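Gamma-glutamylcyclotransferase (Homo sapiens, PDB 3CRY) catalyses the release of 5-oxoproline from gamma-glutamyl dipeptides and, as a homodimer, may contribute to glutathione homeostasis. Local coordinates at residues G54-K59 and Y125-Y130; E78-V83 and G151-Y156. The protein carries 1 engineered substitution. All coordinates share one frame; numbering follows the deposited sequence.

In the fold
Interactions 1 and 2 lie on opposite sides of the chain's centre, with their own centres about 23 Å apart. In interaction 1, which is partly buried, segment 125-130 leaves the five-stranded antiparallel sheet at strand 119-126 and makes the contact beyond it, where Y130 begins strand 130-132 and pairs with strand 49-56 in a three-stranded sheet; its chemistry mixes one backbone bond and crossed amides with packing by M127 and Y130, and the second subunit takes up part of its polar groups. Interaction 2 is buried within one chain and lays the start of helix 154-161 on strand 77-87 of the five-stranded sheet through aromatic, proline and leucine packing. A single water bridges the segments in each.

Interaction 1. Residues G54-K59 and Y125-Y130; sequences GNSQGK and YLMTNY
S56 and Y130 face each other as a non-hydrogen-bonded antiparallel pair, their CA atoms 4.1 Å apart, where strand 49-56, central in a three-stranded sheet, meets the edge strand 130-132. Just past S56 the chain reverses through a type II turn (N55 to G58) overlapping a type I' turn (S56 to K59), and here Q57 N donates to N129 O over 2.8 Å in a nearly straight bond (173°). The side chains of these two residues cross at about a right angle with their amide planes 69° apart. Q57 OE1 and N129 ND2, 3.5 Å from each other, are too poorly angled to bond; both amide nitrogens donate instead to Q73 O of the second subunit, which ties this corner to the dimer interface; Q57 NE2 also bonds G103 O of its own chain. M127, extended beyond CG, runs alongside S56, its SD 3.8 Å from S56 CB and its CE 3.7 Å from G54 O. The Y130 ring leans toward G54, two residues before S56 on the same strand: with CG between the backbone N and the carbonyl carbon (chi1 73°), CD2 comes 3.9 Å from G54 CA, where a beta carbon would collide with it, while D52 bonds the hydroxyl. S56 OG, already bonded to M104 O, accepts a hydrogen bond of 2.9 Å from a water whose own oxygen takes N129 N at 3.0 Å.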
# COMPACT_ATOMS: atom_id res chain seq x y z
N GLY A 54 -5.09 14.70 1.41
CA GLY A 54 -4.57 14.94 2.74
C GLY A 54 -3.14 15.37 2.84
O GLY A 54 -2.43 15.52 1.83
N ASN A 55 -2.73 15.55 4.09
CA ASN A 55 -1.39 15.97 4.45
C ASN A 55 -0.67 14.75 5.00
O ASN A 55 -0.93 14.30 6.13
CB ASN A 55 -1.48 17.07 5.52
CG ASN A 55 -2.12 18.34 4.98
OD1 ASN A 55 -2.01 18.64 3.79
ND2 ASN A 55 -2.83 19.08 5.85
N SER A 56 0.22 14.19 4.18
CA SER A 56 0.89 12.94 4.58
C SER A 56 1.85 13.25 5.72
O SER A 56 2.57 14.24 5.69
CB SER A 56 1.63 12.33 3.38
OG SER A 56 1.90 10.95 3.63
N GLN A 57 1.85 12.39 6.74
CA GLN A 57 2.71 12.60 7.92
C GLN A 57 2.42 13.97 8.58
O GLN A 57 3.29 14.56 9.24
CB GLN A 57 4.20 12.46 7.55
CG GLN A 57 4.60 11.12 6.92
CD GLN A 57 4.44 9.94 7.88
OE1 GLN A 57 4.42 10.13 9.10
NE2 GLN A 57 4.32 8.74 7.33
N GLY A 58 1.19 14.46 8.37
CA GLY A 58 0.76 15.75 8.93
C GLY A 58 1.39 16.97 8.25
O GLY A 58 1.25 18.10 8.74
N LYS A 59 2.07 16.77 7.13
CA LYS A 59 2.83 17.86 6.52
C LYS A 59 2.06 18.41 5.34
O LYS A 59 1.55 17.65 4.51
CB LYS A 59 4.21 17.38 6.05
CG LYS A 59 5.10 16.80 7.14
CD LYS A 59 6.45 16.43 6.55
CE LYS A 59 7.39 15.96 7.63
NZ LYS A 59 8.76 15.78 7.08
N TYR A 125 0.61 4.29 -6.01
CA TYR A 125 1.06 4.85 -4.72
C TYR A 125 -0.14 5.26 -3.92
O TYR A 125 -1.13 5.72 -4.49
CB TYR A 125 1.93 6.10 -4.94
CG TYR A 125 3.18 5.80 -5.74
CD1 TYR A 125 4.36 5.41 -5.10
CD2 TYR A 125 3.16 5.86 -7.14
CE1 TYR A 125 5.51 5.11 -5.83
CE2 TYR A 125 4.31 5.56 -7.88
CZ TYR A 125 5.47 5.19 -7.21
OH TYR A 125 6.58 4.89 -7.95
N LEU A 126 -0.05 5.08 -2.60
CA LEU A 126 -1.03 5.71 -1.71
C LEU A 126 -0.42 6.06 -0.35
O LEU A 126 0.66 5.56 0.01
CB LEU A 126 -2.29 4.83 -1.59
CG LEU A 126 -2.10 3.40 -1.03
CD1 LEU A 126 -1.77 3.36 0.45
CD2 LEU A 126 -3.37 2.57 -1.34
N MET A 127 -1.09 6.95 0.40
CA MET A 127 -0.59 7.37 1.72
C MET A 127 -1.03 6.35 2.78
O MET A 127 -2.15 5.84 2.71
CB MET A 127 -1.19 8.72 2.09
CG MET A 127 -0.81 9.84 1.17
SD MET A 127 -1.69 11.36 1.69
CE MET A 127 -1.19 12.41 0.35
N THR A 128 -0.16 6.08 3.75
CA THR A 128 -0.52 5.18 4.85
C THR A 128 -0.71 5.87 6.20
O THR A 128 -1.22 5.25 7.15
CB THR A 128 0.53 4.05 5.05
OG1 THR A 128 1.78 4.62 5.46
CG2 THR A 128 0.75 3.26 3.75
N ASN A 129 -0.29 7.14 6.28
CA ASN A 129 -0.36 7.88 7.52
C ASN A 129 -0.57 9.34 7.13
O ASN A 129 0.36 10.03 6.74
CB ASN A 129 0.96 7.70 8.31
CG ASN A 129 0.92 8.34 9.68
OD1 ASN A 129 -0.04 9.05 10.01
ND2 ASN A 129 1.96 8.11 10.48
N TYR A 130 -1.83 9.79 7.18
CA TYR A 130 -2.11 11.17 6.77
C TYR A 130 -3.31 11.78 7.48
O TYR A 130 -4.10 11.06 8.08
CB TYR A 130 -2.34 11.25 5.24
CG TYR A 130 -3.67 10.66 4.74
CD1 TYR A 130 -3.84 9.28 4.54
CD2 TYR A 130 -4.76 11.50 4.46
CE1 TYR A 130 -5.08 8.76 4.07
CE2 TYR A 130 -5.99 10.98 4.01
CZ TYR A 130 -6.15 9.62 3.82
OH TYR A 130 -7.36 9.13 3.35
O HOH W 1 1.82 8.18 4.46

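Interaction 2. Residues E78-V83 and G151-Y156; sequences EVWGVV and GLPLEY
L152 lies against W80 and V82 of strand 77-87, in the five-stranded antiparallel sheet, at the end of the Schellman motif that closes helix 137-149, where G151 is the C-prime residue and L152 N bonds back to the last turn of that helix. Its two methyls divide the strand between them: CD1 meets V82 CG2 at 3.8 Å, and CD2 lies 3.9 Å from W80 O. P153, the N-cap of helix 154-161, sets its ring over the indole in a CH-pi contact, CG standing 3.5 Å from the centroid of the W80 six-membered ring and only 6° off its normal. One turn into the helix, Y156 swings its ring back to the strand, CG being anti to the backbone N (chi1 -172°). W80 CB sits over the middle of this ring, 3.7 Å from its centroid, while Y156 CD1 reaches the edge of the indole, 3.6 Å from W80 CD1; the two ring planes are inclined at 57°. W80 is thus shared by all three residues, and an alanine here would probably leave P153 without its aromatic face and open a gap beside Y156. The indole nitrogen is satisfied within the strand, W80 NE1 donating to E78 OE2 (3.2 Å) from above the carboxylate plane, and the same oxygen is in a salt bridge with R45. Y156 OH donates to a water at 2.7 Å, which in turn donates to W80 O at 2.8 Å. Helix and strand therefore adhere through apolar and CH-pi surfaces, with one water joining the tyrosine hydroxyl to a strand carbonyl.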
# COMPACT_ATOMS: atom_id res chain seq x y z
N GLU A 78 -15.27 3.75 -6.56
CA GLU A 78 -14.31 3.52 -7.62
C GLU A 78 -13.48 4.77 -7.86
O GLU A 78 -13.91 5.87 -7.49
CB GLU A 78 -14.98 3.06 -8.93
CG GLU A 78 -15.92 4.09 -9.51
CD GLU A 78 -16.88 3.50 -10.54
OE1 GLU A 78 -17.40 2.37 -10.34
OE2 GLU A 78 -17.11 4.19 -11.56
N VAL A 79 -12.31 4.58 -8.45
CA VAL A 79 -11.41 5.67 -8.83
C VAL A 79 -11.01 5.46 -10.29
O VAL A 79 -10.54 4.36 -10.65
CB VAL A 79 -10.14 5.68 -7.93
CG1 VAL A 79 -9.08 6.64 -8.47
CG2 VAL A 79 -10.50 6.05 -6.50
N TRP A 80 -11.21 6.48 -11.13
CA TRP A 80 -10.73 6.43 -12.51
C TRP A 80 -9.38 7.12 -12.62
O TRP A 80 -9.11 8.11 -11.92
CB TRP A 80 -11.72 7.11 -13.46
CG TRP A 80 -12.93 6.25 -13.76
CD1 TRP A 80 -14.10 6.19 -13.05
CD2 TRP A 80 -13.08 5.35 -14.86
NE1 TRP A 80 -14.98 5.31 -13.65
CE2 TRP A 80 -14.37 4.78 -14.76
CE3 TRP A 80 -12.25 4.97 -15.92
CZ2 TRP A 80 -14.84 3.84 -15.69
CZ3 TRP A 80 -12.73 4.02 -16.85
CH2 TRP A 80 -14.02 3.48 -16.72
N GLY A 81 -8.54 6.63 -13.53
CA GLY A 81 -7.24 7.25 -13.71
C GLY A 81 -6.67 6.95 -15.08
O GLY A 81 -7.35 6.38 -15.95
N VAL A 82 -5.41 7.34 -15.26
CA VAL A 82 -4.68 7.16 -16.51
C VAL A 82 -3.55 6.17 -16.26
O VAL A 82 -2.80 6.32 -15.28
CB VAL A 82 -4.05 8.49 -17.04
CG1 VAL A 82 -3.02 8.21 -18.18
CG2 VAL A 82 -5.16 9.44 -17.51
N VAL A 83 -3.46 5.17 -17.13
CA VAL A 83 -2.33 4.23 -17.13
C VAL A 83 -1.26 4.77 -18.08
O VAL A 83 -1.53 5.00 -19.28
CB VAL A 83 -2.76 2.79 -17.51
CG1 VAL A 83 -1.56 1.88 -17.52
CG2 VAL A 83 -3.84 2.26 -16.51
N GLY A 151 -9.35 11.93 -21.36
CA GLY A 151 -10.60 11.22 -21.66
C GLY A 151 -11.19 10.35 -20.55
O GLY A 151 -11.76 9.30 -20.84
N LEU A 152 -11.08 10.78 -19.29
CA LEU A 152 -11.79 10.04 -18.22
C LEU A 152 -13.31 10.22 -18.43
O LEU A 152 -13.74 11.20 -19.04
CB LEU A 152 -11.36 10.53 -16.83
CG LEU A 152 -10.13 9.86 -16.20
CD1 LEU A 152 -8.92 9.83 -17.07
CD2 LEU A 152 -9.83 10.49 -14.86
N PRO A 153 -14.13 9.25 -17.96
CA PRO A 153 -15.59 9.37 -18.16
C PRO A 153 -16.15 10.70 -17.68
O PRO A 153 -15.74 11.23 -16.64
CB PRO A 153 -16.15 8.17 -17.37
CG PRO A 153 -15.03 7.13 -17.47
CD PRO A 153 -13.78 8.00 -17.25
N LEU A 154 -17.09 11.27 -18.45
CA LEU A 154 -17.55 12.62 -18.14
C LEU A 154 -18.19 12.70 -16.76
O LEU A 154 -18.09 13.73 -16.09
CB LEU A 154 -18.50 13.16 -19.24
CG LEU A 154 -17.90 13.21 -20.67
CD1 LEU A 154 -19.00 13.13 -21.71
CD2 LEU A 154 -17.03 14.46 -20.93
N GLU A 155 -18.85 11.62 -16.32
CA GLU A 155 -19.45 11.66 -14.99
C GLU A 155 -18.39 11.63 -13.88
O GLU A 155 -18.59 12.22 -12.82
CB GLU A 155 -20.51 10.58 -14.79
CG GLU A 155 -21.28 10.74 -13.48
CD GLU A 155 -21.48 12.21 -13.03
OE1 GLU A 155 -21.06 12.53 -11.89
OE2 GLU A 155 -22.07 13.03 -13.80
N TYR A 156 -17.26 10.97 -14.13
CA TYR A 156 -16.16 11.04 -13.17
C TYR A 156 -15.56 12.45 -13.15
O TYR A 156 -15.21 12.97 -12.09
CB TYR A 156 -15.10 9.97 -13.42
CG TYR A 156 -14.06 9.90 -12.31
CD1 TYR A 156 -14.34 9.23 -11.10
CD2 TYR A 156 -12.81 10.49 -12.47
CE1 TYR A 156 -13.42 9.16 -10.09
CE2 TYR A 156 -11.85 10.43 -11.44
CZ TYR A 156 -12.17 9.75 -10.25
OH TYR A 156 -11.27 9.68 -9.22
O HOH W 2 -8.84 10.34 -10.24